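Local coordinates for protein putative Acetyltransferase (PDB 3EFA) that probably transfers an acetyl group from acetyl-coenzyme A to an amine of a still unidentified substrate, as a member of the GNAT N-acetyltransferase family, at residues A[12-17]-A[50-55]; A[56-61]-A[78-83]; A[69-74]-A[107-112]; A[125-130]-A[140-145]. All coordinates share one frame; numbering follows the deposited sequence.

Contact 1 (A[12-17]-A[50-55]); sequences PANRAA and VLYLQP
N14 and V50 mark the closest backbone approach, CA to CA 7.0 Å, where the start of helix 12-29 passes over strand 48-52. The axes of helix 12-17 and strand 50-52 run at 90° and come no nearer than 9.6 Å, so it is mainly side chains that bridge the gap. With CG anti to the backbone N (chi1 -161°), the amide of N14 reaches the strand, and its OD1 accepts a hydrogen bond from Y52 OH at 2.7 Å. The hydroxyl lies in the carbonyl plane on a lone pair of OD1, and OD1 at the edge of the tyrosine ring, with amide and ring planes 39° apart. V50 packs beside this oxygen, CB 3.3 Å from OD1, and its CG1 lies over one face of the Y52 ring, toward the rim. A17, one turn further along the helix, points its CB at the strand, 3.5 Å from Y52 OH and 4.1 Å from V50 CG1. The buried amide thus accepts from one strand and, through a weak bond from ND2 to S9 O, donates to the next, strand 5-9, which probably helps set its rotation and ties the helix start to the sheet.

Contact 2 (A[56-61]-A[78-83]); sequences DLPITT and CTRKAY. With FMT (formic acid), chain C.
R80 and L57 cross at about a right angle, with the leucine CD1 methyl centred over one face of the guanidinium, 3.9 Å from CZ. The edge of that flat group is turned to the backbone: NE and NH2 both donate to P58 O, at 3.1 Å and 2.9 Å, a side-on grip on a single oxygen close to the guanidinium plane. A bend at chi3 (-67°) brings the group round to this carbonyl. The Y83 ring meets I59 face-on in a CH-pi contact, CG2 3.9 Å from the ring centroid. The L57 and Y83 side chains point toward each other, bringing CD2 3.5 Å from Y83 OH. All this flanks the open end of the antiparallel hairpin of strands 57-66 and 71-79, in the central GNAT sheet, where T61 and C78 form a hydrogen-bonded pair and T60 and T79 a non-hydrogen-bonded one. The hydroxyls of that second pair meet at 2.7 Å, OG1 to OG1. A formate near T79 OG1 is bound by the backbone N of G85 and of G89, in the loop that in GNAT enzymes binds the coenzyme A pyrophosphate, and probably marks that site. T61 CG2 packs against C78 SG on the other face.

Contact 3 (A[69-74]-A[107-112]); sequences DHVMRF and HGEIHG. With FMT (formic acid), chain B.
Strands 71-79 and 107-113 are the parallel strands of a beta-alpha-beta unit, joined through helix 88-102, and lie side by side at the middle of the GNAT sheet. V71 pairs with H107, M72 with G108 and R73 with E109; M72 N donates to H107 O at 2.9 Å. R73 and E109 project from the same face and form a salt bridge. NE and NH2 of the arginine both close on E109 OE1, at 2.6 Å and 2.7 Å, NE on the anti lone pair and NH2 on the syn side, 34° out of the carboxylate plane. H111 leans over one face of the guanidinium, toward its rim, CE1 to NH2 3.4 Å, the planes 35° apart. At the guanidinium edge R73 NH2 donates to a formate, O1 at 3.2 Å. Away from the R73-E109 face, I110 CD1 sits at the edge of the F74 ring, 3.9 Å from F74 CB. A water accepts from H111 N and donates to F74 O, spanning the strands where they diverge. The other carboxylate oxygen, E109 OE2, is bonded to H143 NE2. With a partner on each oxygen, the carboxylate is probably held in its rotation between R73 and H143.

Contact 4 (A[125-130]-A[140-145]); sequences YRVTAG and VIMHKQ. With FMT (formic acid), chain D.
Y125 opens the pairing by laying its ring against K144: the lysine CB stands over one face, 3.6 Å from the ring centroid, in a CH-pi contact, and the extended lysine chain continues across the ring. Both polar ends go to helix 88-102: E97 hydrogen-bonds the tyrosine hydroxyl and forms a salt bridge with K144 NZ, which also bonds C123 O. R126 forms a hydrogen-bonded pair with H143, its N donating to H143 O at 2.9 Å. Its side chain leaves between the backbone N and the carbonyl carbon (chi1 65°) and brings NH1 to a formate, O2 at 2.8 Å, whose other oxygen accepts from Q145 N at 3.0 Å; the small molecule bridges R126 and Q145. V127 turns to the opposite face with M142, and its CG2 touches the selenomethionine CE at 4.3 Å. T128 then holds the edge of the H143 ring, with OG1 2.9 Å from ND1; the other ring nitrogen is engaged by E109. T128 N also donates to I141 O at 2.8 Å, and A129 N makes a weak bond to that same oxygen. A129 rests its CB on I141 CG1, 3.9 Å away. T128 and A129 opposite I141 make a classic beta bulge, in an antiparallel hairpin that places strand 126-129 at the margin of the GNAT sheet, beside the second subunit.

In the fold
All four contacts reach one mixed seven-stranded sheet. Contacts 1 and 2 lie on one side of the chain's centre, their own centres 10 Å apart, and join where L51 pairs with I59 and T60. Contacts 3 and 4, 9 Å apart, lie on the other side and meet through G108 and K144; both touch the second subunit. Along the chain contact 1 closes before contact 2 opens, contacts 2 and 3 alternate their segments, and contact 4 follows contact 3. Strand 71-79 serves both contact 2 and contact 3, whose centres are 23 Å apart, and so links the two halves of the sheet. In GNAT enzymes the splay between strands equivalent to 71-79 and 107-113 is where acetyl-coenzyme A binds, probably here too.

Contact 1 (A[12-17]-A[50-55])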
# COMPACT_ATOMS: atom_id res chain seq x y z
N PRO A 12 29.90 -2.24 -11.86
CA PRO A 12 30.50 -0.93 -11.58
C PRO A 12 30.08 0.14 -12.60
O PRO A 12 29.64 1.21 -12.20
CB PRO A 12 32.01 -1.22 -11.69
CG PRO A 12 32.14 -2.67 -11.27
CD PRO A 12 30.86 -3.35 -11.72
N ALA A 13 30.21 -0.16 -13.89
CA ALA A 13 29.90 0.82 -14.94
C ALA A 13 28.40 1.20 -15.01
O ALA A 13 28.07 2.39 -15.07
CB ALA A 13 30.40 0.33 -16.30
N ASN A 14 27.51 0.22 -15.00
CA ASN A 14 26.07 0.49 -15.04
C ASN A 14 25.57 1.16 -13.74
O ASN A 14 24.70 2.04 -13.77
CB ASN A 14 25.29 -0.80 -15.32
CG ASN A 14 23.87 -0.53 -15.83
OD1 ASN A 14 23.68 0.16 -16.84
ND2 ASN A 14 22.87 -1.08 -15.14
N ARG A 15 26.12 0.72 -12.62
CA ARG A 15 25.87 1.31 -11.31
C ARG A 15 26.26 2.79 -11.31
O ARG A 15 25.53 3.64 -10.76
CB ARG A 15 26.75 0.57 -10.31
CG ARG A 15 26.31 0.62 -8.90
CD ARG A 15 26.85 -0.60 -8.18
NE ARG A 15 28.24 -0.47 -7.80
CZ ARG A 15 29.13 -1.46 -7.88
NH1 ARG A 15 28.76 -2.65 -8.34
NH2 ARG A 15 30.38 -1.26 -7.51
N ALA A 16 27.40 3.08 -11.92
CA ALA A 16 27.92 4.44 -12.01
C ALA A 16 26.97 5.33 -12.81
O ALA A 16 26.67 6.45 -12.39
CB ALA A 16 29.35 4.45 -12.64
N ALA A 17 26.53 4.84 -13.96
CA ALA A 17 25.57 5.55 -14.78
C ALA A 17 24.30 5.95 -13.98
O ALA A 17 23.83 7.09 -14.05
CB ALA A 17 25.19 4.70 -16.01
N VAL A 50 19.23 0.84 -16.90
CA VAL A 50 19.70 2.07 -17.56
C VAL A 50 19.50 2.04 -19.09
O VAL A 50 19.89 1.07 -19.75
CB VAL A 50 21.21 2.36 -17.23
CG1 VAL A 50 21.69 3.66 -17.90
CG2 VAL A 50 21.44 2.43 -15.74
N LEU A 51 18.92 3.11 -19.64
CA LEU A 51 18.77 3.28 -21.10
C LEU A 51 19.84 4.22 -21.68
O LEU A 51 19.98 5.37 -21.26
CB LEU A 51 17.35 3.75 -21.48
CG LEU A 51 16.92 3.76 -22.97
CD1 LEU A 51 15.40 3.57 -23.16
CD2 LEU A 51 17.42 5.00 -23.77
N TYR A 52 20.60 3.72 -22.66
CA TYR A 52 21.70 4.46 -23.30
C TYR A 52 21.38 4.82 -24.77
O TYR A 52 20.94 3.96 -25.55
CB TYR A 52 22.97 3.61 -23.30
CG TYR A 52 23.51 3.19 -21.94
CD1 TYR A 52 24.57 3.88 -21.35
CD2 TYR A 52 23.00 2.07 -21.27
CE1 TYR A 52 25.08 3.50 -20.10
CE2 TYR A 52 23.51 1.67 -20.02
CZ TYR A 52 24.55 2.39 -19.45
OH TYR A 52 25.07 2.01 -18.22
N LEU A 53 21.60 6.07 -25.16
CA LEU A 53 21.51 6.41 -26.59
C LEU A 53 22.81 6.00 -27.25
O LEU A 53 22.82 5.45 -28.35
CB LEU A 53 21.26 7.89 -26.81
CG LEU A 53 19.85 8.39 -26.51
CD1 LEU A 53 19.67 9.77 -27.12
CD2 LEU A 53 18.82 7.42 -27.07
N GLN A 54 23.91 6.29 -26.56
CA GLN A 54 25.22 5.82 -26.97
C GLN A 54 25.86 5.23 -25.73
O GLN A 54 25.33 5.39 -24.62
CB GLN A 54 26.07 6.99 -27.49
CG GLN A 54 25.37 7.90 -28.47
CD GLN A 54 26.14 9.19 -28.71
OE1 GLN A 54 27.27 9.34 -28.22
NE2 GLN A 54 25.54 10.11 -29.45
N PRO A 55 27.00 4.54 -25.91
CA PRO A 55 27.73 3.89 -24.81
C PRO A 55 28.25 4.89 -23.79
O PRO A 55 28.50 4.52 -22.63
CB PRO A 55 28.90 3.20 -25.53
CG PRO A 55 28.42 3.02 -26.95
CD PRO A 55 27.53 4.19 -27.23

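Contact 2 (A[56-61]-A[78-83])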
# COMPACT_ATOMS: atom_id res chain seq x y z
N ASP A 56 28.43 6.14 -24.21
CA ASP A 56 28.85 7.18 -23.28
C ASP A 56 27.71 8.14 -22.90
O ASP A 56 27.96 9.24 -22.40
CB ASP A 56 30.08 7.97 -23.80
CG ASP A 56 29.83 8.67 -25.14
OD1 ASP A 56 28.76 8.46 -25.77
OD2 ASP A 56 30.72 9.44 -25.58
N LEU A 57 26.47 7.72 -23.13
CA LEU A 57 25.33 8.61 -22.92
C LEU A 57 24.09 7.94 -22.30
O LEU A 57 23.08 7.70 -22.98
CB LEU A 57 24.96 9.32 -24.23
CG LEU A 57 23.92 10.44 -24.17
CD1 LEU A 57 24.35 11.52 -23.18
CD2 LEU A 57 23.70 11.02 -25.56
N PRO A 58 24.16 7.64 -20.98
CA PRO A 58 22.94 7.17 -20.31
C PRO A 58 21.94 8.32 -20.18
O PRO A 58 22.39 9.43 -19.91
CB PRO A 58 23.44 6.73 -18.93
CG PRO A 58 24.67 7.55 -18.68
CD PRO A 58 25.27 7.89 -20.04
N ILE A 59 20.64 8.07 -20.38
CA ILE A 59 19.65 9.16 -20.32
C ILE A 59 18.46 8.97 -19.37
O ILE A 59 17.81 9.94 -18.96
CB ILE A 59 19.12 9.56 -21.73
CG1 ILE A 59 18.32 8.43 -22.36
CG2 ILE A 59 20.25 10.02 -22.65
CD1 ILE A 59 17.43 8.89 -23.53
N THR A 60 18.14 7.72 -19.03
CA THR A 60 17.06 7.48 -18.08
C THR A 60 17.36 6.20 -17.28
O THR A 60 18.09 5.32 -17.77
CB THR A 60 15.66 7.48 -18.79
OG1 THR A 60 14.61 7.51 -17.82
CG2 THR A 60 15.50 6.26 -19.72
N THR A 61 16.83 6.11 -16.06
CA THR A 61 17.16 5.01 -15.15
C THR A 61 16.06 4.69 -14.13
O THR A 61 15.23 5.54 -13.81
CB THR A 61 18.49 5.28 -14.35
OG1 THR A 61 18.82 4.14 -13.54
CG2 THR A 61 18.33 6.48 -13.42
N CYS A 78 14.20 8.40 -12.86
CA CYS A 78 14.55 9.75 -13.35
C CYS A 78 15.17 9.78 -14.75
O CYS A 78 15.67 8.77 -15.25
CB CYS A 78 15.45 10.49 -12.33
SG CYS A 78 17.14 9.85 -12.09
N THR A 79 15.13 10.96 -15.36
CA THR A 79 15.57 11.14 -16.75
C THR A 79 16.44 12.39 -16.87
O THR A 79 16.12 13.43 -16.30
CB THR A 79 14.36 11.28 -17.70
OG1 THR A 79 13.61 10.06 -17.71
CG2 THR A 79 14.79 11.63 -19.13
N ARG A 80 17.54 12.28 -17.62
CA ARG A 80 18.41 13.43 -17.89
C ARG A 80 17.58 14.60 -18.44
O ARG A 80 16.71 14.40 -19.31
CB ARG A 80 19.54 13.05 -18.86
CG ARG A 80 20.67 14.09 -18.95
CD ARG A 80 21.72 13.75 -20.01
NE ARG A 80 22.50 12.56 -19.70
CZ ARG A 80 23.82 12.55 -19.45
NH1 ARG A 80 24.54 13.66 -19.46
NH2 ARG A 80 24.42 11.39 -19.20
N LYS A 81 17.87 15.80 -17.95
CA LYS A 81 17.02 16.96 -18.20
C LYS A 81 16.77 17.27 -19.68
O LYS A 81 15.63 17.52 -20.09
CB LYS A 81 17.57 18.21 -17.51
CG LYS A 81 16.49 19.26 -17.28
CD LYS A 81 17.08 20.64 -17.04
CE LYS A 81 15.98 21.69 -16.92
NZ LYS A 81 16.52 23.07 -16.93
N ALA A 82 17.81 17.25 -20.49
CA ALA A 82 17.64 17.60 -21.90
C ALA A 82 16.77 16.59 -22.67
O ALA A 82 16.32 16.88 -23.78
CB ALA A 82 19.00 17.79 -22.57
N TYR A 83 16.52 15.42 -22.10
CA TYR A 83 15.83 14.34 -22.82
C TYR A 83 14.44 14.02 -22.28
O TYR A 83 13.82 13.03 -22.69
CB TYR A 83 16.70 13.08 -22.84
CG TYR A 83 17.99 13.26 -23.58
CD1 TYR A 83 18.10 12.94 -24.93
CD2 TYR A 83 19.12 13.78 -22.94
CE1 TYR A 83 19.29 13.12 -25.63
CE2 TYR A 83 20.31 13.97 -23.63
CZ TYR A 83 20.39 13.63 -24.97
OH TYR A 83 21.57 13.81 -25.66
C FMT C . 10.69 11.10 -19.11
O1 FMT C . 11.24 10.35 -19.92
O2 FMT C . 10.47 12.30 -19.32

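Contact 3 (A[69-74]-A[107-112])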
# COMPACT_ATOMS: atom_id res chain seq x y z
N ASP A 69 6.30 -12.06 -2.07
CA ASP A 69 5.09 -12.51 -2.75
C ASP A 69 5.00 -12.12 -4.24
O ASP A 69 3.90 -11.85 -4.76
CB ASP A 69 3.83 -12.04 -2.00
CG ASP A 69 2.63 -12.93 -2.27
OD1 ASP A 69 2.84 -14.05 -2.80
OD2 ASP A 69 1.48 -12.53 -1.95
N HIS A 70 6.15 -12.11 -4.91
CA HIS A 70 6.21 -11.93 -6.37
C HIS A 70 5.81 -10.53 -6.83
O HIS A 70 5.37 -10.35 -7.97
CB HIS A 70 5.37 -13.01 -7.07
CG HIS A 70 5.79 -14.40 -6.74
ND1 HIS A 70 5.08 -15.22 -5.89
CD2 HIS A 70 6.88 -15.12 -7.12
CE1 HIS A 70 5.69 -16.38 -5.78
NE2 HIS A 70 6.79 -16.34 -6.51
N VAL A 71 5.98 -9.55 -5.95
CA VAL A 71 5.78 -8.14 -6.29
C VAL A 71 7.13 -7.45 -6.53
O VAL A 71 8.02 -7.50 -5.68
CB VAL A 71 4.99 -7.40 -5.17
CG1 VAL A 71 4.88 -5.91 -5.48
CG2 VAL A 71 3.59 -8.02 -4.98
N MSE A 72 7.28 -6.84 -7.71
CA MSE A 72 8.47 -6.05 -8.03
C MSE A 72 8.19 -4.56 -7.89
O MSE A 72 7.27 -4.04 -8.51
CB MSE A 72 8.96 -6.31 -9.45
CG MSE A 72 10.07 -5.35 -9.89
SE MSE A 72 11.81 -5.60 -8.99
CE MSE A 72 12.10 -7.45 -9.59
N ARG A 73 8.97 -3.88 -7.06
CA ARG A 73 8.87 -2.43 -6.98
C ARG A 73 9.96 -1.77 -7.86
O ARG A 73 11.13 -2.17 -7.80
CB ARG A 73 8.92 -1.93 -5.53
CG ARG A 73 8.88 -0.40 -5.38
CD ARG A 73 9.15 0.03 -3.94
NE ARG A 73 8.18 -0.59 -3.04
CZ ARG A 73 8.23 -0.57 -1.72
NH1 ARG A 73 9.23 0.03 -1.09
NH2 ARG A 73 7.27 -1.16 -1.02
N PHE A 74 9.55 -0.81 -8.68
CA PHE A 74 10.48 -0.02 -9.49
C PHE A 74 10.68 1.35 -8.82
O PHE A 74 9.73 2.11 -8.67
CB PHE A 74 9.92 0.20 -10.90
CG PHE A 74 9.49 -1.07 -11.60
CD1 PHE A 74 10.43 -1.94 -12.16
CD2 PHE A 74 8.13 -1.38 -11.73
CE1 PHE A 74 10.03 -3.10 -12.82
CE2 PHE A 74 7.72 -2.54 -12.39
CZ PHE A 74 8.67 -3.41 -12.94
N HIS A 107 3.37 -8.85 -10.31
CA HIS A 107 2.81 -7.52 -10.10
C HIS A 107 3.88 -6.44 -10.04
O HIS A 107 4.93 -6.62 -9.41
CB HIS A 107 1.97 -7.50 -8.82
CG HIS A 107 0.73 -8.32 -8.89
ND1 HIS A 107 0.71 -9.66 -8.58
CD2 HIS A 107 -0.53 -7.99 -9.25
CE1 HIS A 107 -0.52 -10.12 -8.74
NE2 HIS A 107 -1.29 -9.13 -9.14
N GLY A 108 3.60 -5.31 -10.70
CA GLY A 108 4.44 -4.14 -10.59
C GLY A 108 3.95 -3.27 -9.45
O GLY A 108 2.75 -3.26 -9.13
N GLU A 109 4.88 -2.52 -8.85
CA GLU A 109 4.56 -1.66 -7.72
C GLU A 109 5.32 -0.33 -7.83
O GLU A 109 6.54 -0.32 -8.08
CB GLU A 109 4.90 -2.37 -6.39
CG GLU A 109 4.71 -1.51 -5.12
CD GLU A 109 4.97 -2.28 -3.82
OE1 GLU A 109 6.08 -2.15 -3.25
OE2 GLU A 109 4.06 -3.01 -3.37
N ILE A 110 4.59 0.77 -7.64
CA ILE A 110 5.18 2.11 -7.71
C ILE A 110 4.78 2.94 -6.50
O ILE A 110 3.60 2.97 -6.15
CB ILE A 110 4.70 2.88 -8.97
CG1 ILE A 110 5.08 2.15 -10.26
CG2 ILE A 110 5.18 4.36 -8.94
CD1 ILE A 110 6.56 2.16 -10.56
N HIS A 111 5.74 3.63 -5.87
CA HIS A 111 5.39 4.65 -4.87
C HIS A 111 5.65 6.03 -5.49
O HIS A 111 6.70 6.62 -5.28
CB HIS A 111 6.19 4.50 -3.55
CG HIS A 111 5.85 3.29 -2.74
ND1 HIS A 111 6.39 3.05 -1.50
CD2 HIS A 111 5.01 2.25 -2.99
CE1 HIS A 111 5.91 1.91 -1.02
NE2 HIS A 111 5.07 1.41 -1.90
N GLY A 112 4.70 6.55 -6.25
CA GLY A 112 4.95 7.74 -7.05
C GLY A 112 4.53 9.05 -6.41
O GLY A 112 3.75 9.09 -5.45
C FMT B . 7.99 0.16 2.56
O1 FMT B . 8.19 -0.93 2.03
O2 FMT B . 7.60 1.15 1.94
O HOH W 1 8.59 3.53 -6.76

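Contact 4 (A[125-130]-A[140-145])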
# COMPACT_ATOMS: atom_id res chain seq x y z
N TYR A 125 -1.32 1.24 -14.29
CA TYR A 125 -1.34 1.17 -12.81
C TYR A 125 -2.62 1.80 -12.23
O TYR A 125 -3.27 2.61 -12.87
CB TYR A 125 -0.09 1.83 -12.21
CG TYR A 125 1.20 1.10 -12.51
CD1 TYR A 125 1.84 0.31 -11.54
CD2 TYR A 125 1.78 1.18 -13.78
CE1 TYR A 125 3.02 -0.38 -11.83
CE2 TYR A 125 2.95 0.50 -14.08
CZ TYR A 125 3.56 -0.28 -13.11
OH TYR A 125 4.71 -0.96 -13.44
N ARG A 126 -2.98 1.39 -11.01
CA ARG A 126 -4.08 2.03 -10.26
C ARG A 126 -3.70 2.30 -8.79
O ARG A 126 -2.96 1.54 -8.18
CB ARG A 126 -5.36 1.17 -10.33
CG ARG A 126 -5.18 -0.16 -9.63
CD ARG A 126 -6.44 -1.02 -9.57
NE ARG A 126 -6.34 -2.00 -8.48
CZ ARG A 126 -5.39 -2.93 -8.40
NH1 ARG A 126 -4.45 -3.02 -9.35
NH2 ARG A 126 -5.38 -3.78 -7.38
N VAL A 127 -4.23 3.39 -8.22
CA VAL A 127 -4.01 3.70 -6.80
C VAL A 127 -4.62 2.61 -5.91
O VAL A 127 -5.77 2.23 -6.11
CB VAL A 127 -4.65 5.05 -6.42
CG1 VAL A 127 -4.40 5.37 -4.93
CG2 VAL A 127 -4.12 6.18 -7.34
N THR A 128 -3.84 2.10 -4.96
CA THR A 128 -4.40 1.17 -3.95
C THR A 128 -4.35 1.75 -2.54
O THR A 128 -4.93 1.19 -1.63
CB THR A 128 -3.72 -0.24 -3.93
OG1 THR A 128 -2.30 -0.10 -3.78
CG2 THR A 128 -4.04 -1.06 -5.19
N ALA A 129 -3.64 2.86 -2.38
CA ALA A 129 -3.55 3.52 -1.07
C ALA A 129 -3.06 4.97 -1.21
O ALA A 129 -2.29 5.29 -2.12
CB ALA A 129 -2.64 2.73 -0.14
N GLY A 130 -3.53 5.83 -0.32
CA GLY A 130 -3.12 7.23 -0.32
C GLY A 130 -4.09 8.12 -1.06
O GLY A 130 -5.14 7.66 -1.50
N VAL A 140 1.47 8.40 -3.66
CA VAL A 140 0.40 7.43 -3.81
C VAL A 140 0.97 6.05 -4.09
O VAL A 140 1.95 5.91 -4.81
CB VAL A 140 -0.59 7.80 -4.94
CG1 VAL A 140 -1.64 8.81 -4.44
CG2 VAL A 140 0.15 8.32 -6.19
N ILE A 141 0.35 5.03 -3.51
CA ILE A 141 0.77 3.65 -3.71
C ILE A 141 -0.01 3.05 -4.89
O ILE A 141 -1.24 3.06 -4.88
CB ILE A 141 0.53 2.81 -2.43
CG1 ILE A 141 1.03 3.57 -1.19
CG2 ILE A 141 1.20 1.43 -2.52
CD1 ILE A 141 2.52 3.81 -1.17
N MSE A 142 0.70 2.55 -5.89
CA MSE A 142 0.07 2.06 -7.12
C MSE A 142 0.48 0.62 -7.49
O MSE A 142 1.62 0.22 -7.28
CB MSE A 142 0.35 3.01 -8.31
CG MSE A 142 0.05 4.49 -8.00
SE MSE A 142 0.13 5.75 -9.53
CE MSE A 142 -1.45 5.11 -10.49
N HIS A 143 -0.46 -0.15 -8.03
CA HIS A 143 -0.16 -1.51 -8.47
C HIS A 143 -0.65 -1.79 -9.89
O HIS A 143 -1.51 -1.10 -10.43
CB HIS A 143 -0.70 -2.54 -7.47
CG HIS A 143 0.02 -2.54 -6.15
ND1 HIS A 143 -0.47 -1.90 -5.03
CD2 HIS A 143 1.22 -3.05 -5.79
CE1 HIS A 143 0.39 -2.04 -4.04
NE2 HIS A 143 1.43 -2.73 -4.47
N LYS A 144 -0.07 -2.82 -10.50
CA LYS A 144 -0.46 -3.26 -11.83
C LYS A 144 -0.23 -4.76 -11.95
O LYS A 144 0.81 -5.26 -11.51
CB LYS A 144 0.37 -2.53 -12.90
CG LYS A 144 0.16 -3.08 -14.31
CD LYS A 144 1.00 -2.35 -15.36
CE LYS A 144 0.73 -2.94 -16.74
NZ LYS A 144 1.57 -2.34 -17.82
N GLN A 145 -1.18 -5.47 -12.53
CA GLN A 145 -0.95 -6.88 -12.85
C GLN A 145 -0.07 -6.99 -14.10
O GLN A 145 -0.33 -6.34 -15.11
CB GLN A 145 -2.27 -7.62 -13.08
CG GLN A 145 -2.10 -9.11 -13.37
CD GLN A 145 -3.34 -9.93 -13.02
OE1 GLN A 145 -4.28 -9.44 -12.39
NE2 GLN A 145 -3.34 -11.20 -13.42
C FMT D . -3.99 -3.10 -13.02
O1 FMT D . -3.92 -4.33 -12.97
O2 FMT D . -4.24 -2.36 -12.07